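Local coordinates for protein aminoglycoside 3'-phosphotransferase AphA1-IAB (Acinetobacter baumannii, PDB 4FEW) that confers resistance to kanamycin and related aminoglycosides by transferring a phosphate from ATP to the 3'-hydroxyl of the drug, at residues P51-K56 with L98-P103. Residues are numbered along the deposited sequence; the frame is centred on the assembly and turned at random.
With PP2 (1-tert-butyl-3-(4-chloro-phenyl)-1H-pyrazolo[3,4-D]pyrimidin-4-ylamine), chain H.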
ATOM      1  N   PRO A  51      -0.135  -5.352  22.794  1.00 50.22           N
ATOM      2  CA  PRO A  51      -0.875  -4.880  21.616  1.00 39.60           C
ATOM      3  C   PRO A  51      -1.079  -5.987  20.593  1.00 49.67           C
ATOM      4  O   PRO A  51      -0.313  -6.949  20.561  1.00 37.72           O
ATOM      5  CB  PRO A  51       0.046  -3.804  21.032  1.00 36.40           C
ATOM      6  CG  PRO A  51       1.423  -4.211  21.475  1.00 35.25           C
ATOM      7  CD  PRO A  51       1.236  -4.811  22.846  1.00 37.00           C
ATOM      8  N   GLU A  52      -2.116  -5.852  19.779  1.00 35.47           N
ATOM      9  CA  GLU A  52      -2.299  -6.725  18.633  1.00 51.20           C
ATOM     10  C   GLU A  52      -1.103  -6.541  17.705  1.00 36.92           C
ATOM     11  O   GLU A  52      -0.651  -5.412  17.500  1.00 31.49           O
ATOM     12  CB  GLU A  52      -3.588  -6.352  17.905  1.00 38.66           C
ATOM     13  CG  GLU A  52      -3.889  -7.190  16.680  1.00 50.04           C
ATOM     14  CD  GLU A  52      -5.249  -6.873  16.082  1.00 64.56           C
ATOM     15  OE1 GLU A  52      -5.412  -5.775  15.507  1.00 56.08           O
ATOM     16  OE2 GLU A  52      -6.161  -7.720  16.193  1.00 52.44           O
ATOM     17  N   LEU A  53      -0.587  -7.642  17.159  1.00 36.52           N
ATOM     18  CA  LEU A  53       0.493  -7.568  16.164  1.00 37.56           C
ATOM     19  C   LEU A  53       0.076  -8.177  14.832  1.00 42.86           C
ATOM     20  O   LEU A  53      -0.884  -8.951  14.761  1.00 35.99           O
ATOM     21  CB  LEU A  53       1.741  -8.308  16.654  1.00 34.81           C
ATOM     22  CG  LEU A  53       2.302  -7.931  18.020  1.00 35.86           C
ATOM     23  CD1 LEU A  53       3.519  -8.773  18.351  1.00 33.87           C
ATOM     24  CD2 LEU A  53       2.647  -6.453  18.032  1.00 31.97           C
ATOM     25  N   PHE A  54       0.813  -7.834  13.779  1.00 29.97           N
ATOM     26  CA  PHE A  54       0.707  -8.561  12.520  1.00 38.53           C
ATOM     27  C   PHE A  54       2.058  -9.143  12.136  1.00 28.44           C
ATOM     28  O   PHE A  54       3.087  -8.498  12.316  1.00 29.17           O
ATOM     29  CB  PHE A  54       0.156  -7.674  11.403  1.00 30.75           C
ATOM     30  CG  PHE A  54      -1.346  -7.542  11.428  1.00 33.17           C
ATOM     31  CD1 PHE A  54      -2.145  -8.483  10.799  1.00 33.98           C
ATOM     32  CD2 PHE A  54      -1.957  -6.490  12.095  1.00 28.18           C
ATOM     33  CE1 PHE A  54      -3.532  -8.377  10.835  1.00 47.72           C
ATOM     34  CE2 PHE A  54      -3.334  -6.370  12.124  1.00 29.50           C
ATOM     35  CZ  PHE A  54      -4.126  -7.320  11.500  1.00 31.95           C
ATOM     36  N   LEU A  55       2.047 -10.373  11.636  1.00 29.42           N
ATOM     37  CA  LEU A  55       3.252 -10.995  11.096  1.00 29.21           C
ATOM     38  C   LEU A  55       3.046 -11.338   9.626  1.00 28.63           C
ATOM     39  O   LEU A  55       2.098 -12.029   9.271  1.00 32.71           O
ATOM     40  CB  LEU A  55       3.615 -12.251  11.890  1.00 31.62           C
ATOM     41  CG  LEU A  55       4.854 -13.031  11.441  1.00 31.55           C
ATOM     42  CD1 LEU A  55       6.111 -12.180  11.551  1.00 33.51           C
ATOM     43  CD2 LEU A  55       5.001 -14.299  12.266  1.00 33.99           C
ATOM     44  N   LYS A  56       3.928 -10.829   8.777  1.00 27.10           N
ATOM     45  CA  LYS A  56       3.909 -11.132   7.357  1.00 31.16           C
ATOM     46  C   LYS A  56       5.061 -12.066   7.047  1.00 44.26           C
ATOM     47  O   LYS A  56       6.178 -11.826   7.489  1.00 28.85           O
ATOM     48  CB  LYS A  56       4.109  -9.863   6.538  1.00 24.65           C
ATOM     49  CG  LYS A  56       2.850  -9.161   6.088  1.00 33.82           C
ATOM     50  CD  LYS A  56       3.169  -8.181   4.971  1.00 35.69           C
ATOM     51  CE  LYS A  56       1.971  -7.325   4.614  1.00 22.61           C
ATOM     52  NZ  LYS A  56       2.217  -6.620   3.321  1.00 34.74           N
ATOM     53  N   LEU A  98       7.281  -8.368  11.436  1.00 27.82           N
ATOM     54  CA  LEU A  98       6.359  -8.270  12.571  1.00 29.13           C
ATOM     55  C   LEU A  98       6.099  -6.808  12.899  1.00 36.13           C
ATOM     56  O   LEU A  98       7.027  -6.068  13.228  1.00 25.21           O
ATOM     57  CB  LEU A  98       6.952  -8.972  13.799  1.00 28.42           C
ATOM     58  CG  LEU A  98       6.127  -9.032  15.092  1.00 29.89           C
ATOM     59  CD1 LEU A  98       4.888  -9.908  14.940  1.00 35.47           C
ATOM     60  CD2 LEU A  98       6.981  -9.519  16.260  1.00 33.92           C
ATOM     61  N   THR A  99       4.843  -6.389  12.814  1.00 25.40           N
ATOM     62  CA  THR A  99       4.498  -4.998  13.081  1.00 24.60           C
ATOM     63  C   THR A  99       3.396  -4.887  14.125  1.00 36.14           C
ATOM     64  O   THR A  99       2.647  -5.833  14.331  1.00 26.99           O
ATOM     65  CB  THR A  99       4.048  -4.275  11.804  1.00 23.12           C
ATOM     66  OG1 THR A  99       2.883  -4.921  11.269  1.00 24.60           O
ATOM     67  CG2 THR A  99       5.160  -4.311  10.768  1.00 22.06           C
ATOM     68  N   THR A 100       3.307  -3.733  14.788  1.00 29.71           N
ATOM     69  CA  THR A 100       2.175  -3.454  15.675  1.00 32.27           C
ATOM     70  C   THR A 100       0.974  -3.039  14.844  1.00 30.50           C
ATOM     71  O   THR A 100       1.109  -2.293  13.876  1.00 43.44           O
ATOM     72  CB  THR A 100       2.465  -2.331  16.698  1.00 36.99           C
ATOM     73  OG1 THR A 100       2.598  -1.076  16.014  1.00 37.37           O
ATOM     74  CG2 THR A 100       3.725  -2.634  17.514  1.00 27.74           C
ATOM     75  N   ALA A 101      -0.200  -3.532  15.220  1.00 28.17           N
ATOM     76  CA  ALA A 101      -1.415  -3.211  14.488  1.00 32.02           C
ATOM     77  C   ALA A 101      -1.826  -1.778  14.776  1.00 45.76           C
ATOM     78  O   ALA A 101      -1.581  -1.254  15.858  1.00 35.89           O
ATOM     79  CB  ALA A 101      -2.552  -4.187  14.856  1.00 31.78           C
ATOM     80  N   ILE A 102      -2.423  -1.135  13.785  1.00 29.27           N
ATOM     81  CA  ILE A 102      -3.124   0.104  14.021  1.00 26.33           C
ATOM     82  C   ILE A 102      -4.564  -0.260  14.357  1.00 27.94           C
ATOM     83  O   ILE A 102      -5.281  -0.803  13.520  1.00 32.20           O
ATOM     84  CB  ILE A 102      -3.084   0.990  12.783  1.00 32.67           C
ATOM     85  CG1 ILE A 102      -1.634   1.320  12.430  1.00 26.13           C
ATOM     86  CG2 ILE A 102      -3.880   2.262  13.023  1.00 33.48           C
ATOM     87  CD1 ILE A 102      -1.514   2.208  11.226  1.00 32.47           C
ATOM     88  N   PRO A 103      -4.983   0.011  15.595  1.00 29.29           N
ATOM     89  CA  PRO A 103      -6.336  -0.369  16.020  1.00 31.23           C
ATOM     90  C   PRO A 103      -7.420   0.318  15.195  1.00 43.37           C
ATOM     91  O   PRO A 103      -7.239   1.453  14.769  1.00 30.87           O
ATOM     92  CB  PRO A 103      -6.393   0.078  17.489  1.00 41.24           C
ATOM     93  CG  PRO A 103      -5.310   1.101  17.634  1.00 33.69           C
ATOM     94  CD  PRO A 103      -4.244   0.760  16.628  1.00 31.43           C
TER
HETATM   95  C1  PP2 H 302      -2.218  -4.315   9.180  0.87 22.70           C
HETATM   96  N2  PP2 H 302      -1.120  -3.742   9.696  0.87 23.25           N
HETATM   97  C3  PP2 H 302      -1.221  -2.921  10.716  0.87 26.29           C
HETATM   98  N4  PP2 H 302      -2.395  -2.634  11.249  0.87 16.99           N
HETATM   99  C5  PP2 H 302      -3.533  -3.157  10.784  0.87 30.05           C
HETATM  100  C6  PP2 H 302      -3.475  -4.038   9.703  0.87 15.80           C
HETATM  101  C8  PP2 H 302      -4.343  -4.810   8.911  0.87 31.23           C
HETATM  102  N9  PP2 H 302      -3.596  -5.452   8.015  0.87 23.30           N
HETATM  103  N10 PP2 H 302      -2.403  -5.172   8.172  0.87 30.69           N
HETATM  104  C11 PP2 H 302      -5.729  -4.937   8.987  0.87 31.48           C
HETATM  105  C12 PP2 H 302      -6.509  -4.274   9.921  0.87 81.80           C
HETATM  106  C13 PP2 H 302      -7.882  -4.438   9.967  0.87 85.15           C
HETATM  107  C14 PP2 H 302      -8.495  -5.290   9.061  0.87 46.58           C
HETATM  108  C15 PP2 H 302      -7.731  -5.970   8.119  0.87115.25           C
HETATM  109  C16 PP2 H 302      -6.352  -5.797   8.087  0.87 73.45           C
HETATM  110  C22 PP2 H 302      -1.324  -5.722   7.308  0.87 22.82           C
HETATM  111  C23 PP2 H 302      -0.400  -6.591   8.151  0.87 16.04           C
HETATM  112  C24 PP2 H 302      -2.001  -6.538   6.209  0.87 32.07           C
HETATM  113  C25 PP2 H 302      -0.541  -4.562   6.670  0.87 31.35           C
HETATM  114  N25 PP2 H 302      -4.653  -2.799  11.398  0.87 26.51           N
HETATM  115 CL   PP2 H 302     -10.209  -5.493   9.113  0.87 70.80          CL
HETATM  116  O   HOH W   1      -1.524  -2.229  18.165  0.55 28.91           O
HETATM  117  O   HOH W   2       3.608  -7.142   9.478  1.00 27.92           O
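F54 and A101 meet beside the bound inhibitor PP2. The methyl of A101 sits at the edge of the F54 ring, near its plane, with A101 CB 3.6 Å from F54 CE2. One face of the same ring lies against the pyrazolopyrimidine of PP2, where F54 CE2 comes within 3.4 Å of PP2 C6. The tert-butyl group of PP2 reaches CB and CG of F54. E52 runs past the methyl of A101. Its chain is extended, with CG anti to the backbone N (chi1 180°), and E52 OE1 touches A101 CB at 3.3 Å. The other carboxylate oxygen, OE2, forms a salt bridge with R43.

The backbones pair as neighbouring antiparallel strands. F54 and T99 form a hydrogen-bonded pair: F54 N gives to T99 O at 2.8 Å, and T99 N returns the bond to F54 O. Beyond the strand end, A101 N donates to E52 O at 3.0 Å. A water adds a weak bond to F54 O and also binds T99 OG1.

These strands belong to the five-stranded sheet of a protein-kinase-like N-lobe. K56 forms salt bridges with E69 of helix 61-76 and with D217. The link to E69 is consistent with the lysine-glutamate pair of protein kinases. The residues after strand 94-100 probably correspond to the kinase hinge: I102 N donates to PP2 N4 at 2.9 Å, and I102 O accepts from the amino group N25.

On the other face of the sheet, L98 crosses L55 at an angle. L55 CD1 lies 4.0 Å from L98 CB. L98 CD1 also meets L53 CD1 and lies close to the carbonyl oxygen of F54. The second methyl of L53, CD2, packs on CA and CG2 of T100.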